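Probable transcriptional regulator (Pseudomonas aeruginosa, PDB 2HR3) probably binds DNA as a dimeric, winged helix-turn-helix transcriptional regulator of the MarR family. Local coordinates at residues A[42-47]-A[94-99]; A[22-27]-A[112-117]. One frame throughout, in Å; residues are numbered along the deposited sequence.

Contact 1 of 2, residues A[42-47]-A[94-99]; sequences GAIDRL and VSLSSE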
loop_
_atom_site.group_PDB
_atom_site.type_symbol
_atom_site.label_atom_id
_atom_site.label_comp_id
_atom_site.label_asym_id
_atom_site.label_seq_id
_atom_site.Cartn_x
_atom_site.Cartn_y
_atom_site.Cartn_z
ATOM N N GLY A 42 -8.396 -0.326 -9.118
ATOM C CA GLY A 42 -8.117 -1.566 -8.483
ATOM C C GLY A 42 -9.029 -1.751 -7.313
ATOM O O GLY A 42 -9.426 -2.848 -7.053
ATOM N N ALA A 43 -9.254 -0.671 -6.574
ATOM C CA ALA A 43 -10.235 -0.596 -5.556
ATOM C C ALA A 43 -11.638 -1.019 -5.977
ATOM O O ALA A 43 -12.288 -1.796 -5.278
ATOM C CB ALA A 43 -10.243 0.786 -4.989
ATOM N N ILE A 44 -12.113 -0.560 -7.130
ATOM C CA ILE A 44 -13.451 -0.958 -7.618
ATOM C C ILE A 44 -13.545 -2.458 -7.917
ATOM O O ILE A 44 -14.604 -3.079 -7.753
ATOM C CB ILE A 44 -13.758 -0.205 -8.946
ATOM C CG1 ILE A 44 -14.067 1.265 -8.662
ATOM C CG2 ILE A 44 -14.840 -0.856 -9.713
ATOM C CD1 ILE A 44 -13.939 2.181 -9.832
ATOM N N ASP A 45 -12.465 -3.015 -8.478
ATOM C CA ASP A 45 -12.463 -4.419 -8.854
ATOM C C ASP A 45 -12.410 -5.251 -7.574
ATOM O O ASP A 45 -13.121 -6.238 -7.431
ATOM C CB ASP A 45 -11.285 -4.696 -9.755
ATOM C CG ASP A 45 -11.025 -6.202 -9.954
ATOM O OD1 ASP A 45 -11.842 -6.859 -10.667
ATOM O OD2 ASP A 45 -9.991 -6.703 -9.405
ATOM N N ARG A 46 -11.602 -4.797 -6.625
ATOM C CA ARG A 46 -11.540 -5.462 -5.359
ATOM C C ARG A 46 -12.915 -5.570 -4.733
ATOM O O ARG A 46 -13.306 -6.670 -4.370
ATOM C CB ARG A 46 -10.560 -4.778 -4.418
ATOM C CG ARG A 46 -9.108 -5.152 -4.762
ATOM C CD ARG A 46 -8.133 -4.949 -3.616
ATOM N NE ARG A 46 -8.062 -3.564 -3.179
ATOM C CZ ARG A 46 -7.362 -2.597 -3.770
ATOM N NH1 ARG A 46 -6.657 -2.833 -4.863
ATOM N NH2 ARG A 46 -7.368 -1.370 -3.248
ATOM N N LEU A 47 -13.647 -4.447 -4.639
ATOM C CA LEU A 47 -14.988 -4.409 -3.996
ATOM C C LEU A 47 -16.098 -5.012 -4.826
ATOM O O LEU A 47 -17.294 -4.918 -4.450
ATOM C CB LEU A 47 -15.391 -2.982 -3.640
ATOM C CG LEU A 47 -14.518 -2.295 -2.612
ATOM C CD1 LEU A 47 -14.789 -0.790 -2.701
ATOM C CD2 LEU A 47 -14.718 -2.874 -1.204
ATOM N N VAL A 94 -20.416 2.707 -9.643
ATOM C CA VAL A 94 -19.407 2.697 -10.685
ATOM C C VAL A 94 -18.866 1.294 -10.849
ATOM O O VAL A 94 -18.757 0.549 -9.894
ATOM C CB VAL A 94 -18.239 3.745 -10.462
ATOM C CG1 VAL A 94 -18.848 5.203 -10.502
ATOM C CG2 VAL A 94 -17.518 3.513 -9.168
ATOM N N SER A 95 -18.578 0.989 -12.099
ATOM C CA SER A 95 -18.041 -0.245 -12.577
ATOM C C SER A 95 -16.867 -0.056 -13.534
ATOM O O SER A 95 -16.693 0.971 -14.173
ATOM C CB SER A 95 -19.113 -0.972 -13.346
ATOM O OG SER A 95 -19.759 -1.821 -12.451
ATOM N N LEU A 96 -16.060 -1.096 -13.639
ATOM C CA LEU A 96 -15.053 -1.106 -14.650
ATOM C C LEU A 96 -15.770 -1.300 -15.978
ATOM O O LEU A 96 -16.689 -2.126 -16.092
ATOM C CB LEU A 96 -14.067 -2.220 -14.401
ATOM C CG LEU A 96 -13.158 -2.106 -13.172
ATOM C CD1 LEU A 96 -11.851 -2.682 -13.556
ATOM C CD2 LEU A 96 -12.910 -0.715 -12.667
ATOM N N SER A 97 -15.364 -0.496 -16.957
ATOM C CA SER A 97 -15.645 -0.790 -18.361
ATOM C C SER A 97 -14.639 -1.879 -18.745
ATOM O O SER A 97 -13.646 -2.091 -18.041
ATOM C CB SER A 97 -15.482 0.455 -19.233
ATOM O OG SER A 97 -14.131 0.793 -19.457
ATOM N N SER A 98 -14.863 -2.584 -19.846
ATOM C CA SER A 98 -13.848 -3.597 -20.261
ATOM C C SER A 98 -12.443 -3.029 -20.698
ATOM O O SER A 98 -11.389 -3.766 -20.620
ATOM C CB SER A 98 -14.410 -4.596 -21.289
ATOM O OG SER A 98 -13.592 -5.788 -21.201
ATOM N N GLU A 99 -12.426 -1.756 -21.128
ATOM C CA GLU A 99 -11.180 -0.984 -21.218
ATOM C C GLU A 99 -10.535 -0.847 -19.832
ATOM O O GLU A 99 -9.341 -0.916 -19.706
ATOM C CB GLU A 99 -11.412 0.410 -21.786
ATOM C CG GLU A 99 -10.275 0.950 -22.691
ATOM C CD GLU A 99 -10.173 2.496 -22.644
ATOM O OE1 GLU A 99 -11.058 3.214 -23.203
ATOM O OE2 GLU A 99 -9.188 2.995 -22.048
#

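Contact 2 of 2, residues A[22-27]-A[112-117]; sequences RRLRRE and EEWLVR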
loop_
_atom_site.group_PDB
_atom_site.type_symbol
_atom_site.label_atom_id
_atom_site.label_comp_id
_atom_site.label_asym_id
_atom_site.label_seq_id
_atom_site.Cartn_x
_atom_site.Cartn_y
_atom_site.Cartn_z
ATOM N N ARG A 22 5.675 -1.192 -1.885
ATOM C CA ARG A 22 6.120 0.088 -2.478
ATOM C C ARG A 22 7.012 -0.083 -3.773
ATOM O O ARG A 22 6.927 0.716 -4.716
ATOM C CB ARG A 22 6.861 0.880 -1.391
ATOM C CG ARG A 22 7.185 2.309 -1.759
ATOM C CD ARG A 22 7.567 3.227 -0.561
ATOM N NE ARG A 22 6.834 2.861 0.661
ATOM C CZ ARG A 22 7.395 2.301 1.738
ATOM N NH1 ARG A 22 8.710 2.009 1.792
ATOM N NH2 ARG A 22 6.621 2.007 2.774
ATOM N N ARG A 23 7.838 -1.126 -3.797
ATOM C CA ARG A 23 8.536 -1.568 -4.987
ATOM C C ARG A 23 7.592 -1.985 -6.103
ATOM O O ARG A 23 7.697 -1.529 -7.209
ATOM C CB ARG A 23 9.487 -2.712 -4.629
ATOM C CG ARG A 23 10.450 -3.121 -5.743
ATOM C CD ARG A 23 11.330 -1.986 -6.239
ATOM N NE ARG A 23 11.822 -2.402 -7.508
ATOM C CZ ARG A 23 12.886 -3.169 -7.654
ATOM N NH1 ARG A 23 13.614 -3.556 -6.590
ATOM N NH2 ARG A 23 13.248 -3.538 -8.881
ATOM N N LEU A 24 6.619 -2.806 -5.795
ATOM C CA LEU A 24 5.576 -3.189 -6.741
ATOM C C LEU A 24 4.816 -1.989 -7.262
ATOM O O LEU A 24 4.296 -2.027 -8.394
ATOM C CB LEU A 24 4.574 -4.111 -6.072
ATOM C CG LEU A 24 4.905 -5.549 -5.783
ATOM C CD1 LEU A 24 3.935 -6.195 -4.758
ATOM C CD2 LEU A 24 4.898 -6.330 -7.041
ATOM N N ARG A 25 4.719 -0.943 -6.433
ATOM C CA ARG A 25 4.132 0.352 -6.864
ATOM C C ARG A 25 4.952 0.957 -7.978
ATOM O O ARG A 25 4.423 1.241 -9.012
ATOM C CB ARG A 25 3.974 1.354 -5.712
ATOM C CG ARG A 25 2.677 1.171 -4.991
ATOM N N ARG A 26 6.243 1.115 -7.767
ATOM C CA ARG A 26 7.191 1.530 -8.834
ATOM C C ARG A 26 7.192 0.655 -10.112
ATOM O O ARG A 26 7.496 1.110 -11.203
ATOM C CB ARG A 26 8.611 1.580 -8.251
ATOM N N GLU A 27 6.850 -0.612 -9.982
ATOM C CA GLU A 27 6.770 -1.503 -11.146
ATOM C C GLU A 27 5.496 -1.334 -12.017
ATOM O O GLU A 27 5.347 -1.942 -13.061
ATOM C CB GLU A 27 6.971 -2.934 -10.638
ATOM C CG GLU A 27 8.404 -3.059 -10.022
ATOM C CD GLU A 27 9.535 -2.819 -11.054
ATOM O OE1 GLU A 27 9.231 -2.834 -12.257
ATOM O OE2 GLU A 27 10.711 -2.645 -10.666
ATOM N N GLU A 112 3.486 -8.687 -11.964
ATOM C CA GLU A 112 3.602 -10.093 -11.707
ATOM C C GLU A 112 4.712 -10.747 -12.516
ATOM O O GLU A 112 5.413 -11.646 -12.021
ATOM C CB GLU A 112 2.258 -10.789 -11.968
ATOM C CG GLU A 112 1.320 -10.564 -10.801
ATOM C CD GLU A 112 -0.128 -10.863 -11.106
ATOM O OE1 GLU A 112 -0.422 -11.626 -12.051
ATOM O OE2 GLU A 112 -0.982 -10.301 -10.402
ATOM N N GLU A 113 4.816 -10.324 -13.770
ATOM C CA GLU A 113 5.948 -10.711 -14.619
ATOM C C GLU A 113 7.242 -10.233 -13.973
ATOM O O GLU A 113 8.105 -11.028 -13.716
ATOM C CB GLU A 113 5.787 -10.131 -16.032
ATOM C CG GLU A 113 4.786 -10.853 -16.910
ATOM C CD GLU A 113 4.201 -9.918 -17.922
ATOM O OE1 GLU A 113 5.018 -9.204 -18.563
ATOM O OE2 GLU A 113 2.943 -9.853 -18.056
ATOM N N TRP A 114 7.353 -8.937 -13.699
ATOM C CA TRP A 114 8.391 -8.420 -12.846
ATOM C C TRP A 114 8.736 -9.374 -11.680
ATOM O O TRP A 114 9.859 -9.738 -11.534
ATOM C CB TRP A 114 8.081 -7.019 -12.289
ATOM C CG TRP A 114 9.250 -6.564 -11.447
ATOM C CD1 TRP A 114 10.433 -6.078 -11.919
ATOM C CD2 TRP A 114 9.398 -6.643 -10.032
ATOM N NE1 TRP A 114 11.310 -5.843 -10.890
ATOM C CE2 TRP A 114 10.705 -6.204 -9.717
ATOM C CE3 TRP A 114 8.594 -7.108 -9.004
ATOM C CZ2 TRP A 114 11.191 -6.170 -8.414
ATOM C CZ3 TRP A 114 9.097 -7.081 -7.689
ATOM C CH2 TRP A 114 10.344 -6.594 -7.408
ATOM N N LEU A 115 7.758 -9.761 -10.856
ATOM C CA LEU A 115 8.009 -10.512 -9.581
ATOM C C LEU A 115 8.548 -11.873 -9.799
ATOM O O LEU A 115 9.367 -12.346 -9.016
ATOM C CB LEU A 115 6.723 -10.723 -8.815
ATOM C CG LEU A 115 6.698 -10.345 -7.338
ATOM C CD1 LEU A 115 5.301 -10.800 -6.796
ATOM C CD2 LEU A 115 7.838 -10.880 -6.508
ATOM N N VAL A 116 8.014 -12.529 -10.827
ATOM C CA VAL A 116 8.543 -13.817 -11.329
ATOM C C VAL A 116 10.015 -13.754 -11.653
ATOM O O VAL A 116 10.782 -14.683 -11.331
ATOM C CB VAL A 116 7.768 -14.320 -12.613
ATOM C CG1 VAL A 116 8.438 -15.528 -13.238
ATOM C CG2 VAL A 116 6.299 -14.671 -12.265
ATOM N N ARG A 117 10.403 -12.681 -12.329
ATOM C CA ARG A 117 11.800 -12.429 -12.671
ATOM C C ARG A 117 12.634 -12.089 -11.466
ATOM O O ARG A 117 13.778 -12.505 -11.407
ATOM C CB ARG A 117 11.925 -11.299 -13.688
ATOM C CG ARG A 117 11.807 -11.746 -15.125
ATOM C CD ARG A 117 11.959 -10.598 -16.157
ATOM N NE ARG A 117 11.513 -9.258 -15.707
ATOM C CZ ARG A 117 12.345 -8.294 -15.272
ATOM N NH1 ARG A 117 13.686 -8.495 -15.201
ATOM N NH2 ARG A 117 11.849 -7.114 -14.890
#

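Contact 1 of 2, residues A[42-47]-A[94-99]
I44, near the end of helix 32-46, packs its side chain against V94 and L96 of strand 93-96, an example of a helix set on a small sheet in a fold consistent with the winged helix of the MarR family. Strand 93-96 pairs antiparallel with strand 80-83 in a two-stranded sheet, probably the wing of the fold. Segments 42-46 and 94-96 cross at 97°, their axes 8.2 Å apart at closest approach.

The apolar contacts are shared out between the branches of I44. Its CG2 methyl, anti to the backbone N, mainly meets L96, with L96 CD2 at 3.5 Å. The other arm, CG1 and CD1, turns mainly to V94, whose CG2 stands 3.9 Å from I44 CD1; the two side chains lie roughly perpendicular. I80, V51 and L56 touch I44 as well, so it is packed by the sheet, the loop before helix 53-59 and that helix itself.

Polar groups sit at the margin and find their partners outside the two segments. D45 lends its CB to the interface, while its carboxylate forms a salt bridge with R108 of helix 98-122. S95 has its CB turned from the helix, and its OG is hydrogen-bonded to G49 O. On the D45 side, the apolar seam finishes with D45 CB 4.3 Å from L96 CD1.

Contact 2 of 2, residues A[22-27]-A[112-117]
The indole of W114 carries the side chain of E27 over one face: E27 CG stands above the five-membered ring, 3.8 Å from its centroid, a CH-pi contact. The E27 carboxylate continues across the same face, stacked with its plane 12° from that of the ring. The R23 guanidinium is tilted 57° to the indole and receives W114 CZ2 over one of its own faces, toward the rim, with R23 NH2 3.4 Å from that carbon. At its edge, and in its plane, lies E27 OE2. R23 NH2 donates to this oxygen at 3.2 Å in a salt bridge, and R23 NE adds a weak bond.

Torsions explain the meeting. W114 CG is anti to the backbone N, which extends the indole toward helix 4-26, while a bend at chi2 of E27 folds its carboxylate over the ring. Next to the indole, L24 CD2 packs at 4.3 Å from W114 CE3 and 4.4 Å from L115 CG, joining helix 4-26 to helix 98-122, whose segments 22-26 and 112-117 cross at 120°.

The contact lies beside the second subunit, consistent with the helical dimerisation region of MarR proteins. The R23 guanidinium donates to the carbonyl oxygens of A142 and F144 of that subunit, whose L141 packs on W114. E27 OE2 is 3.3 Å from W114 NE1, but the angle is too poor for a hydrogen bond. The salt bridge with R23 fixes the carboxylate, CH-pi and van der Waals contact place it over the ring, and the arginine probably tempers its negative charge against the indole face.

Overall arrangement
Both contacts involve helix 98-122, though unequally: contact 1 reaches its start through segment 94-99, whose touching residues lie on the strand leading into it, whereas contact 2 uses the helix itself farther along. Their centres are about 21 Å apart and their nearest atoms about 10 Å, so the two do not touch. Along the chain the order is 22-27, 42-47, 94-99, 112-117, with the segments of contact 1 falling between those of contact 2; helices 4-26 and 32-46 are consecutive. Contact 1 belongs to the probable DNA-binding winged helix core. One long helix thus links the probable wing to the helices that meet the second subunit.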